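PDB 3K89: malonyl CoA-ACP transacylase from Xanthomonas oryzae pv. oryzae, which probably catalyses transfer of the malonyl group from malonyl-CoA to holo acyl carrier protein, giving malonyl-ACP and free CoA. Local coordinates for residues 113-118 / 219-224; 96-101 / 250-255; 88-93 / 102-107; 19-24 / 73-78. One frame throughout, in Å; residues are numbered along the deposited sequence.

Contacts 1, 2 and 3 gather round helix 95-103, with centres 11 to 14 Å apart; contact 4 lies farther out, its centre about 17 Å from that of contact 3 and 22 Å from the other two. Along the chain contact 4 closes first. Contact 3 then opens on strand 86-92, a member of the parallel sheet, and shares helix 95-103 with contact 2, whose segments alternate with its own. Contact 1, on the next helix, 109-126, is nested inside the loop closed by contact 2. Side chains join the sites: Y98 touches L115 and V116, and V73 touches T99 and V102. The helix that follows the predicted nucleophile is thus packed from several directions.

Contact 1 (113-118 / 219-224); sequences AHLVRL and AGLSWH
L115, in mid-helix, has its CA 8.9 Å from that of L221, in the irregular chain that leaves helix 208-219; this is the nearest approach of the two backbones. Both CA-CB bonds point into the gap, so side chains alone fill it. L221 touches through its CD1 methyl: it lies 4.1 Å from L115 CD2 and equally near L115 CB, so one methyl rests along the leucine opposite, base and tip together. With CG of L115 anti to its backbone N (chi1 -179°), the side chain reaches out from the helix and CD2 also comes to W223. There it sits 4.3 Å from CZ2, on the benzene part of the indole, approaching the ring at a slant. The contact is entirely apolar, and the polar end of the indole turns to another partner, NE1 bonding M218 O at the end of helix 208-219. Next to W223, H224 pairs with V106 by a backbone hydrogen bond. L214, A217 and M218 of helix 208-219 also pack on L115. Beyond W223 lies helix 242-254, where I245 and L249 touch the indole and R246 makes a cation-pi contact with it. L221 and W223 thus join helix 109-126 to the region of helix 242-254.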
loop_
_atom_site.group_PDB
_atom_site.type_symbol
_atom_site.label_atom_id
_atom_site.label_comp_id
_atom_site.label_asym_id
_atom_site.label_seq_id
_atom_site.Cartn_x
_atom_site.Cartn_y
_atom_site.Cartn_z
ATOM N N ALA A 113 11.621 -6.055 -4.812
ATOM C CA ALA A 113 10.908 -6.172 -6.087
ATOM C C ALA A 113 10.609 -7.634 -6.382
ATOM O O ALA A 113 9.502 -7.961 -6.817
ATOM C CB ALA A 113 11.724 -5.539 -7.221
ATOM N N HIS A 114 11.588 -8.506 -6.135
ATOM C CA HIS A 114 11.370 -9.952 -6.321
ATOM C C HIS A 114 10.263 -10.447 -5.384
ATOM O O HIS A 114 9.333 -11.167 -5.801
ATOM C CB HIS A 114 12.674 -10.712 -6.069
ATOM C CG HIS A 114 12.512 -12.201 -6.045
ATOM N ND1 HIS A 114 12.097 -12.921 -7.145
ATOM C CD2 HIS A 114 12.736 -13.105 -5.064
ATOM C CE1 HIS A 114 12.057 -14.205 -6.838
ATOM N NE2 HIS A 114 12.443 -14.344 -5.581
ATOM N N LEU A 115 10.344 -10.030 -4.126
ATOM C CA LEU A 115 9.423 -10.509 -3.121
ATOM C C LEU A 115 7.970 -10.127 -3.425
ATOM O O LEU A 115 7.072 -10.933 -3.228
ATOM C CB LEU A 115 9.837 -9.988 -1.742
ATOM C CG LEU A 115 8.988 -10.427 -0.542
ATOM C CD1 LEU A 115 8.941 -11.950 -0.406
ATOM C CD2 LEU A 115 9.505 -9.776 0.744
ATOM N N VAL A 116 7.746 -8.896 -3.870
ATOM C CA VAL A 116 6.364 -8.473 -4.118
ATOM C C VAL A 116 5.810 -8.984 -5.444
ATOM O O VAL A 116 4.593 -9.126 -5.582
ATOM C CB VAL A 116 6.139 -6.956 -3.915
ATOM C CG1 VAL A 116 6.570 -6.543 -2.498
ATOM C CG2 VAL A 116 6.866 -6.138 -5.005
ATOM N N ARG A 117 6.683 -9.280 -6.412
ATOM C CA ARG A 117 6.227 -10.049 -7.579
ATOM C C ARG A 117 5.687 -11.411 -7.100
ATOM O O ARG A 117 4.584 -11.820 -7.506
ATOM C CB ARG A 117 7.350 -10.227 -8.614
ATOM C CG ARG A 117 6.959 -11.152 -9.795
ATOM C CD ARG A 117 6.687 -10.378 -11.050
ATOM N NE ARG A 117 6.082 -11.203 -12.109
ATOM C CZ ARG A 117 6.748 -11.785 -13.109
ATOM N NH1 ARG A 117 8.066 -11.664 -13.220
ATOM N NH2 ARG A 117 6.073 -12.503 -14.014
ATOM N N LEU A 118 6.433 -12.078 -6.218
ATOM C CA LEU A 118 5.983 -13.349 -5.628
ATOM C C LEU A 118 4.709 -13.151 -4.820
ATOM O O LEU A 118 3.761 -13.930 -4.951
ATOM C CB LEU A 118 7.059 -13.995 -4.756
ATOM C CG LEU A 118 8.311 -14.518 -5.455
ATOM C CD1 LEU A 118 9.234 -15.132 -4.416
ATOM C CD2 LEU A 118 7.960 -15.536 -6.549
ATOM N N ALA A 219 11.773 -15.885 4.109
ATOM C CA ALA A 219 12.799 -16.434 4.998
ATOM C C ALA A 219 14.100 -16.791 4.273
ATOM O O ALA A 219 15.124 -17.022 4.923
ATOM C CB ALA A 219 12.250 -17.615 5.792
ATOM N N GLY A 220 14.060 -16.816 2.939
ATOM C CA GLY A 220 15.249 -17.049 2.110
ATOM C C GLY A 220 16.056 -15.788 1.821
ATOM O O GLY A 220 17.158 -15.849 1.257
ATOM N N LEU A 221 15.507 -14.640 2.209
ATOM C CA LEU A 221 16.167 -13.347 1.973
ATOM C C LEU A 221 16.943 -12.829 3.177
ATOM O O LEU A 221 16.732 -13.253 4.308
ATOM C CB LEU A 221 15.123 -12.299 1.565
ATOM C CG LEU A 221 14.188 -12.657 0.396
ATOM C CD1 LEU A 221 13.091 -11.595 0.256
ATOM C CD2 LEU A 221 14.902 -12.863 -0.948
ATOM N N SER A 222 17.848 -11.894 2.894
ATOM C CA SER A 222 18.591 -11.160 3.897
ATOM C C SER A 222 17.744 -9.986 4.403
ATOM O O SER A 222 17.265 -9.169 3.607
ATOM C CB SER A 222 19.894 -10.651 3.265
ATOM O OG SER A 222 20.648 -9.901 4.192
ATOM N N TRP A 223 17.552 -9.932 5.717
ATOM C CA TRP A 223 16.797 -8.879 6.399
ATOM C C TRP A 223 17.761 -8.080 7.241
ATOM O O TRP A 223 18.560 -8.642 7.998
ATOM C CB TRP A 223 15.659 -9.484 7.248
ATOM C CG TRP A 223 14.610 -10.093 6.358
ATOM C CD1 TRP A 223 14.721 -11.254 5.649
ATOM C CD2 TRP A 223 13.332 -9.535 6.019
ATOM N NE1 TRP A 223 13.584 -11.465 4.902
ATOM C CE2 TRP A 223 12.725 -10.417 5.100
ATOM C CE3 TRP A 223 12.637 -8.378 6.407
ATOM C CZ2 TRP A 223 11.447 -10.187 4.561
ATOM C CZ3 TRP A 223 11.363 -8.143 5.863
ATOM C CH2 TRP A 223 10.791 -9.045 4.950
ATOM N N HIS A 224 17.711 -6.762 7.081
ATOM C CA HIS A 224 18.580 -5.846 7.807
ATOM C C HIS A 224 17.807 -5.028 8.831
ATOM O O HIS A 224 16.575 -4.859 8.720
ATOM C CB HIS A 224 19.275 -4.923 6.802
ATOM C CG HIS A 224 19.961 -5.661 5.700
ATOM N ND1 HIS A 224 21.174 -6.298 5.876
ATOM C CD2 HIS A 224 19.599 -5.898 4.418
ATOM C CE1 HIS A 224 21.531 -6.883 4.748
ATOM N NE2 HIS A 224 20.588 -6.664 3.848
#

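Contact 2 (96-101 / 250-255); sequences GEYTAL and VEQLYL
Q252 OE1 is gripped by two donors, water 1 at 2.7 Å and R119 NH2 of helix 109-126, while NE2 of the same amide donates to the backbone O of S94 and, weakly, to E97 OE1 at 3.2 Å with an N-H...O angle of 143°. Partners at both ends fix which way round the amide lies. E97 and Q252 approach from opposite directions, their carboxylate and amide planes 65° apart, and E97 OE1 is also held by the backbone N of N233. Water 1 completes the link to helix 95-103: it accepts from Y98 OH at 2.7 Å, lying in the ring plane at the edge, and passes a hydrogen on to Q252. The glutamine reaches this spot through a bend at chi2 (-142°), which swings the amide between E97 and the tyrosine hydroxyl. All three side chains are buried, so these bonds satisfy polar atoms inside the protein. The site lies beside the predicted active-site residues S94 and H203, and H203 ND1 bonds Q252 O. Here G96 ends the GxSxG sequence that begins at G92, consistent with the nucleophile elbow of the acyltransferase fold, with Q252 joining helix 242-254 to helix 95-103, which follows the elbow.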
loop_
_atom_site.group_PDB
_atom_site.type_symbol
_atom_site.label_atom_id
_atom_site.label_comp_id
_atom_site.label_asym_id
_atom_site.label_seq_id
_atom_site.Cartn_x
_atom_site.Cartn_y
_atom_site.Cartn_z
ATOM N N GLY A 96 2.593 -0.974 -0.044
ATOM C CA GLY A 96 3.430 0.147 0.397
ATOM C C GLY A 96 4.259 -0.130 1.634
ATOM O O GLY A 96 5.276 0.518 1.853
ATOM N N GLU A 97 3.819 -1.060 2.466
ATOM C CA GLU A 97 4.611 -1.451 3.636
ATOM C C GLU A 97 5.955 -2.048 3.193
ATOM O O GLU A 97 6.985 -1.881 3.863
ATOM C CB GLU A 97 3.801 -2.449 4.462
ATOM C CG GLU A 97 4.395 -2.845 5.806
ATOM C CD GLU A 97 3.315 -3.371 6.730
ATOM O OE1 GLU A 97 2.244 -2.733 6.808
ATOM O OE2 GLU A 97 3.528 -4.417 7.381
ATOM N N TYR A 98 5.949 -2.756 2.062
ATOM C CA TYR A 98 7.209 -3.290 1.532
ATOM C C TYR A 98 8.097 -2.184 0.987
ATOM O O TYR A 98 9.319 -2.189 1.183
ATOM C CB TYR A 98 6.886 -4.318 0.433
ATOM C CG TYR A 98 6.248 -5.566 1.006
ATOM C CD1 TYR A 98 4.862 -5.634 1.257
ATOM C CD2 TYR A 98 7.025 -6.695 1.253
ATOM C CE1 TYR A 98 4.286 -6.774 1.809
ATOM C CE2 TYR A 98 6.464 -7.837 1.787
ATOM C CZ TYR A 98 5.101 -7.873 2.057
ATOM O OH TYR A 98 4.573 -9.014 2.585
ATOM N N THR A 99 7.479 -1.222 0.312
ATOM C CA THR A 99 8.222 -0.054 -0.148
ATOM C C THR A 99 8.890 0.626 1.052
ATOM O O THR A 99 10.063 1.001 0.964
ATOM C CB THR A 99 7.296 0.916 -0.881
ATOM O OG1 THR A 99 6.438 0.168 -1.773
ATOM C CG2 THR A 99 8.116 1.911 -1.693
ATOM N N ALA A 100 8.157 0.767 2.156
ATOM C CA ALA A 100 8.688 1.378 3.390
ATOM C C ALA A 100 9.893 0.599 3.919
ATOM O O ALA A 100 10.890 1.198 4.337
ATOM C CB ALA A 100 7.612 1.472 4.436
ATOM N N LEU A 101 9.809 -0.730 3.872
ATOM C CA LEU A 101 10.902 -1.563 4.364
ATOM C C LEU A 101 12.149 -1.426 3.485
ATOM O O LEU A 101 13.273 -1.471 4.001
ATOM C CB LEU A 101 10.468 -3.024 4.513
ATOM C CG LEU A 101 9.484 -3.215 5.670
ATOM C CD1 LEU A 101 8.760 -4.552 5.518
ATOM C CD2 LEU A 101 10.186 -3.169 7.025
ATOM N N VAL A 250 3.356 -11.513 7.237
ATOM C CA VAL A 250 2.541 -12.707 6.980
ATOM C C VAL A 250 1.085 -12.419 7.399
ATOM O O VAL A 250 0.142 -12.603 6.611
ATOM C CB VAL A 250 3.101 -13.938 7.717
ATOM C CG1 VAL A 250 2.076 -15.108 7.676
ATOM C CG2 VAL A 250 4.416 -14.369 7.075
ATOM N N GLU A 251 0.908 -11.962 8.637
ATOM C CA GLU A 251 -0.410 -11.616 9.154
ATOM C C GLU A 251 -1.074 -10.520 8.343
ATOM O O GLU A 251 -2.292 -10.561 8.147
ATOM C CB GLU A 251 -0.317 -11.192 10.610
ATOM C CG GLU A 251 0.105 -12.318 11.519
ATOM C CD GLU A 251 0.390 -11.816 12.932
ATOM O OE1 GLU A 251 0.285 -10.596 13.192
ATOM O OE2 GLU A 251 0.746 -12.644 13.779
ATOM N N GLN A 252 -0.287 -9.540 7.874
ATOM C CA GLN A 252 -0.819 -8.468 7.035
ATOM C C GLN A 252 -1.678 -9.007 5.894
ATOM O O GLN A 252 -2.701 -8.409 5.555
ATOM C CB GLN A 252 0.325 -7.626 6.437
ATOM C CG GLN A 252 -0.150 -6.306 5.844
ATOM C CD GLN A 252 0.583 -5.922 4.579
ATOM O OE1 GLN A 252 0.666 -6.717 3.639
ATOM N NE2 GLN A 252 1.102 -4.687 4.526
ATOM N N LEU A 253 -1.258 -10.120 5.284
ATOM C CA LEU A 253 -1.869 -10.531 4.019
ATOM C C LEU A 253 -3.322 -10.962 4.151
ATOM O O LEU A 253 -4.118 -10.786 3.209
ATOM C CB LEU A 253 -1.043 -11.656 3.388
ATOM C CG LEU A 253 -1.208 -11.778 1.874
ATOM C CD1 LEU A 253 -0.507 -10.643 1.153
ATOM C CD2 LEU A 253 -0.704 -13.107 1.363
ATOM N N TYR A 254 -3.672 -11.524 5.304
ATOM C CA TYR A 254 -5.022 -12.095 5.494
ATOM C C TYR A 254 -5.850 -11.353 6.531
ATOM O O TYR A 254 -7.000 -11.719 6.789
ATOM C CB TYR A 254 -4.965 -13.596 5.817
ATOM C CG TYR A 254 -4.216 -13.981 7.076
ATOM C CD1 TYR A 254 -2.874 -14.326 7.016
ATOM C CD2 TYR A 254 -4.859 -14.033 8.318
ATOM C CE1 TYR A 254 -2.171 -14.711 8.158
ATOM C CE2 TYR A 254 -4.167 -14.413 9.476
ATOM C CZ TYR A 254 -2.823 -14.751 9.384
ATOM O OH TYR A 254 -2.111 -15.129 10.510
ATOM N N LEU A 255 -5.270 -10.307 7.113
ATOM C CA LEU A 255 -5.970 -9.464 8.084
ATOM C C LEU A 255 -6.148 -8.039 7.549
ATOM O O LEU A 255 -5.448 -7.624 6.634
ATOM C CB LEU A 255 -5.225 -9.482 9.423
ATOM C CG LEU A 255 -5.245 -10.831 10.151
ATOM C CD1 LEU A 255 -4.349 -10.810 11.366
ATOM C CD2 LEU A 255 -6.681 -11.238 10.535
HETATM O O HOH W 1 1.926 -9.080 3.254
#

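Contact 3 (88-93 / 102-107); sequences ALLAGH and VAAGVL
L90, on strand 86-92, and A104, near the end of helix 95-103, bring the two backbones closest, with CA atoms 7.9 Å apart. Strand, turn and helix follow one another directly, and their G92-S94-G96 sequence fits a nucleophile elbow, the sharp strand-turn-helix step that probably carries the active-site serine. This contact lies at the far end of that unit, where the helix has run back along the strand. L90 points its CA-CB bond at the helix, and its chi1 of -49° sets CG beside the backbone N. The two alanines answer with CB atoms alone, and such small side chains let the helix end come near the sheet. F8 and F10 of the adjacent strand 6-10 also pack against L90, as does A100 one turn earlier in the helix. The helix closes in a Schellman motif: G105 takes a positive phi of 78°, its N bonds V102 O at 2.9 Å, and V106 N probably bonds L101 O. With the chain turned in this way, V106 faces L101 and W223. The meeting across the contact comes down to a single methyl, L90 CD1, which lies 3.8 Å from A104 CB and 4.1 Å from A103 CB.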
loop_
_atom_site.group_PDB
_atom_site.type_symbol
_atom_site.label_atom_id
_atom_site.label_comp_id
_atom_site.label_asym_id
_atom_site.label_seq_id
_atom_site.Cartn_x
_atom_site.Cartn_y
_atom_site.Cartn_z
ATOM N N ALA A 88 11.034 10.665 10.428
ATOM C CA ALA A 88 11.294 9.951 11.662
ATOM C C ALA A 88 10.582 8.602 11.681
ATOM O O ALA A 88 10.987 7.695 12.422
ATOM C CB ALA A 88 10.869 10.777 12.859
ATOM N N LEU A 89 9.517 8.481 10.879
ATOM C CA LEU A 89 8.748 7.233 10.788
ATOM C C LEU A 89 8.263 7.011 9.361
ATOM O O LEU A 89 8.096 7.970 8.616
ATOM C CB LEU A 89 7.539 7.299 11.710
ATOM C CG LEU A 89 7.783 7.354 13.224
ATOM C CD1 LEU A 89 6.517 7.736 13.970
ATOM C CD2 LEU A 89 8.347 6.028 13.752
ATOM N N LEU A 90 8.035 5.743 9.016
ATOM C CA LEU A 90 7.494 5.335 7.711
ATOM C C LEU A 90 6.270 4.437 7.901
ATOM O O LEU A 90 6.104 3.796 8.943
ATOM C CB LEU A 90 8.537 4.529 6.932
ATOM C CG LEU A 90 9.949 5.098 6.808
ATOM C CD1 LEU A 90 10.836 4.080 6.096
ATOM C CD2 LEU A 90 9.951 6.395 6.026
ATOM N N ALA A 91 5.414 4.393 6.881
ATOM C CA ALA A 91 4.348 3.386 6.794
ATOM C C ALA A 91 3.954 3.255 5.322
ATOM O O ALA A 91 4.329 4.077 4.500
ATOM C CB ALA A 91 3.141 3.776 7.645
ATOM N N GLY A 92 3.204 2.223 4.978
ATOM C CA GLY A 92 2.714 2.140 3.606
ATOM C C GLY A 92 1.512 1.256 3.556
ATOM O O GLY A 92 1.320 0.442 4.459
ATOM N N HIS A 93 0.719 1.398 2.502
ATOM C CA HIS A 93 -0.557 0.726 2.440
ATOM C C HIS A 93 -0.424 -0.580 1.681
ATOM O O HIS A 93 -0.221 -0.561 0.473
ATOM C CB HIS A 93 -1.579 1.652 1.772
ATOM C CG HIS A 93 -2.997 1.219 1.972
ATOM N ND1 HIS A 93 -3.494 0.042 1.449
ATOM C CD2 HIS A 93 -4.020 1.805 2.634
ATOM C CE1 HIS A 93 -4.769 -0.080 1.784
ATOM N NE2 HIS A 93 -5.112 0.974 2.515
ATOM N N VAL A 102 11.953 -1.222 2.181
ATOM C CA VAL A 102 13.087 -0.964 1.297
ATOM C C VAL A 102 13.672 0.410 1.632
ATOM O O VAL A 102 14.899 0.544 1.805
ATOM C CB VAL A 102 12.727 -1.104 -0.208
ATOM C CG1 VAL A 102 13.917 -0.764 -1.118
ATOM C CG2 VAL A 102 12.291 -2.535 -0.491
ATOM N N ALA A 103 12.803 1.413 1.799
ATOM C CA ALA A 103 13.273 2.775 2.145
ATOM C C ALA A 103 14.047 2.792 3.459
ATOM O O ALA A 103 15.018 3.531 3.586
ATOM C CB ALA A 103 12.110 3.753 2.207
ATOM N N ALA A 104 13.605 1.972 4.419
ATOM C CA ALA A 104 14.250 1.810 5.720
ATOM C C ALA A 104 15.557 0.998 5.669
ATOM O O ALA A 104 16.248 0.886 6.681
ATOM C CB ALA A 104 13.271 1.170 6.727
ATOM N N GLY A 105 15.879 0.431 4.510
ATOM C CA GLY A 105 17.076 -0.386 4.348
ATOM C C GLY A 105 16.982 -1.807 4.882
ATOM O O GLY A 105 17.997 -2.503 5.008
ATOM N N VAL A 106 15.763 -2.251 5.171
ATOM C CA VAL A 106 15.551 -3.624 5.670
ATOM C C VAL A 106 15.783 -4.654 4.569
ATOM O O VAL A 106 16.382 -5.709 4.806
ATOM C CB VAL A 106 14.124 -3.767 6.250
ATOM C CG1 VAL A 106 13.820 -5.202 6.697
ATOM C CG2 VAL A 106 13.954 -2.849 7.461
ATOM N N LEU A 107 15.235 -4.373 3.391
ATOM C CA LEU A 107 15.418 -5.186 2.202
ATOM C C LEU A 107 16.112 -4.375 1.109
ATOM O O LEU A 107 15.837 -3.185 0.951
ATOM C CB LEU A 107 14.062 -5.629 1.648
ATOM C CG LEU A 107 13.300 -6.671 2.476
ATOM C CD1 LEU A 107 11.905 -6.817 1.866
ATOM C CD2 LEU A 107 14.013 -8.011 2.496
#

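Contact 4 (19-24 / 73-78); sequences GMLAEL and VAVWRL
V75, L21 and L24 carry this contact, each giving up a similar amount of surface. V75 CG2, on helix 61-81, sits against the open end of the L21 fork, 3.9 Å from both CD1 and CD2 of L21. L21 CD1 then reaches on to A74 CB at 4.3 Å. The backbone round L21 is unusual. It occupies the third position of a type II turn from G19 to A22, closed by A22 N to G19 O at 3.0 Å, and it is also the N-cap of helix 22-27. That position calls for a positive phi, here 66°, commonly met by glycine; in this chain a leucine takes it and points its CA-CB bond toward the helix opposite. L24, three residues on, follows on the same side and lays its CD2 methyl 4.1 Å from L78 CD2. L78 stands one helical turn beyond A74, so the touching residues form a strip along one side of helix 61-81. Nearby, I31 of helix 30-42 and P302 pack on L24, and Y305 packs on L78. Every group that meets across the contact is a methyl and all five residues are buried, so the turn and the start of helix 22-27 are held against helix 61-81 by close fit and exclusion of water, without a directional bond between the segments.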
loop_
_atom_site.group_PDB
_atom_site.type_symbol
_atom_site.label_atom_id
_atom_site.label_comp_id
_atom_site.label_asym_id
_atom_site.label_seq_id
_atom_site.Cartn_x
_atom_site.Cartn_y
_atom_site.Cartn_z
ATOM N N GLY A 19 2.068 5.918 -17.329
ATOM C CA GLY A 19 2.846 7.148 -17.348
ATOM C C GLY A 19 3.151 7.712 -15.971
ATOM O O GLY A 19 3.626 8.851 -15.854
ATOM N N MET A 20 2.910 6.929 -14.921
ATOM C CA MET A 20 3.256 7.408 -13.586
ATOM C C MET A 20 4.736 7.765 -13.494
ATOM O O MET A 20 5.594 7.047 -14.014
ATOM C CB MET A 20 2.856 6.408 -12.479
ATOM C CG MET A 20 3.515 5.027 -12.600
ATOM S SD MET A 20 2.866 3.925 -11.350
ATOM C CE MET A 20 3.728 2.381 -11.675
ATOM N N LEU A 21 5.019 8.896 -12.845
ATOM C CA LEU A 21 6.391 9.409 -12.682
ATOM C C LEU A 21 7.084 9.855 -13.978
ATOM O O LEU A 21 8.278 10.175 -13.968
ATOM C CB LEU A 21 7.276 8.409 -11.919
ATOM C CG LEU A 21 6.828 7.953 -10.517
ATOM C CD1 LEU A 21 7.998 7.244 -9.848
ATOM C CD2 LEU A 21 6.311 9.061 -9.627
ATOM N N ALA A 22 6.334 9.927 -15.079
ATOM C CA ALA A 22 6.953 10.280 -16.363
ATOM C C ALA A 22 7.644 11.643 -16.268
ATOM O O ALA A 22 8.781 11.805 -16.744
ATOM C CB ALA A 22 5.925 10.278 -17.487
ATOM N N GLU A 23 6.965 12.614 -15.647
ATOM C CA GLU A 23 7.444 13.981 -15.669
ATOM C C GLU A 23 8.622 14.173 -14.743
ATOM O O GLU A 23 9.577 14.891 -15.081
ATOM C CB GLU A 23 6.307 14.955 -15.361
ATOM C CG GLU A 23 5.277 14.966 -16.494
ATOM C CD GLU A 23 3.942 15.549 -16.081
ATOM O OE1 GLU A 23 3.444 15.226 -14.971
ATOM O OE2 GLU A 23 3.385 16.317 -16.900
ATOM N N LEU A 24 8.584 13.515 -13.585
ATOM C CA LEU A 24 9.757 13.519 -12.714
ATOM C C LEU A 24 10.957 12.843 -13.362
ATOM O O LEU A 24 12.087 13.296 -13.187
ATOM C CB LEU A 24 9.447 12.864 -11.366
ATOM C CG LEU A 24 8.725 13.775 -10.376
ATOM C CD1 LEU A 24 8.228 12.929 -9.198
ATOM C CD2 LEU A 24 9.601 14.952 -9.918
ATOM N N VAL A 73 10.215 3.750 -4.199
ATOM C CA VAL A 73 11.632 3.816 -3.931
ATOM C C VAL A 73 12.308 4.866 -4.831
ATOM O O VAL A 73 13.224 5.560 -4.363
ATOM C CB VAL A 73 12.307 2.415 -4.011
ATOM C CG1 VAL A 73 13.820 2.521 -3.824
ATOM C CG2 VAL A 73 11.723 1.502 -2.928
ATOM N N ALA A 74 11.864 5.009 -6.086
ATOM C CA ALA A 74 12.444 6.057 -6.963
ATOM C C ALA A 74 12.242 7.461 -6.373
ATOM O O ALA A 74 13.186 8.264 -6.322
ATOM C CB ALA A 74 11.881 5.990 -8.377
ATOM N N VAL A 75 11.034 7.751 -5.900
ATOM C CA VAL A 75 10.771 9.065 -5.307
ATOM C C VAL A 75 11.551 9.226 -3.982
ATOM O O VAL A 75 12.069 10.307 -3.688
ATOM C CB VAL A 75 9.262 9.327 -5.130
ATOM C CG1 VAL A 75 9.036 10.747 -4.530
ATOM C CG2 VAL A 75 8.555 9.183 -6.500
ATOM N N TRP A 76 11.650 8.142 -3.202
ATOM C CA TRP A 76 12.419 8.135 -1.956
ATOM C C TRP A 76 13.872 8.530 -2.222
ATOM O O TRP A 76 14.434 9.383 -1.529
ATOM C CB TRP A 76 12.377 6.732 -1.327
ATOM C CG TRP A 76 13.324 6.566 -0.154
ATOM C CD1 TRP A 76 14.501 5.847 -0.128
ATOM C CD2 TRP A 76 13.167 7.132 1.144
ATOM N NE1 TRP A 76 15.066 5.925 1.128
ATOM C CE2 TRP A 76 14.276 6.709 1.924
ATOM C CE3 TRP A 76 12.190 7.940 1.739
ATOM C CZ2 TRP A 76 14.435 7.077 3.255
ATOM C CZ3 TRP A 76 12.353 8.311 3.069
ATOM C CH2 TRP A 76 13.471 7.876 3.813
ATOM N N ARG A 77 14.473 7.911 -3.231
ATOM C CA ARG A 77 15.889 8.159 -3.548
ATOM C C ARG A 77 16.099 9.587 -4.037
ATOM O O ARG A 77 17.117 10.215 -3.711
ATOM C CB ARG A 77 16.411 7.132 -4.546
ATOM C CG ARG A 77 16.565 5.751 -3.907
ATOM C CD ARG A 77 17.009 4.727 -4.927
ATOM N NE ARG A 77 17.331 3.434 -4.305
ATOM C CZ ARG A 77 17.815 2.393 -4.985
ATOM N NH1 ARG A 77 18.008 2.481 -6.304
ATOM N NH2 ARG A 77 18.079 1.246 -4.366
ATOM N N LEU A 78 15.112 10.104 -4.763
ATOM C CA LEU A 78 15.155 11.490 -5.234
ATOM C C LEU A 78 15.147 12.464 -4.067
ATOM O O LEU A 78 16.030 13.328 -3.971
ATOM C CB LEU A 78 13.988 11.763 -6.193
ATOM C CG LEU A 78 13.815 13.183 -6.746
ATOM C CD1 LEU A 78 15.064 13.655 -7.488
ATOM C CD2 LEU A 78 12.587 13.235 -7.661
#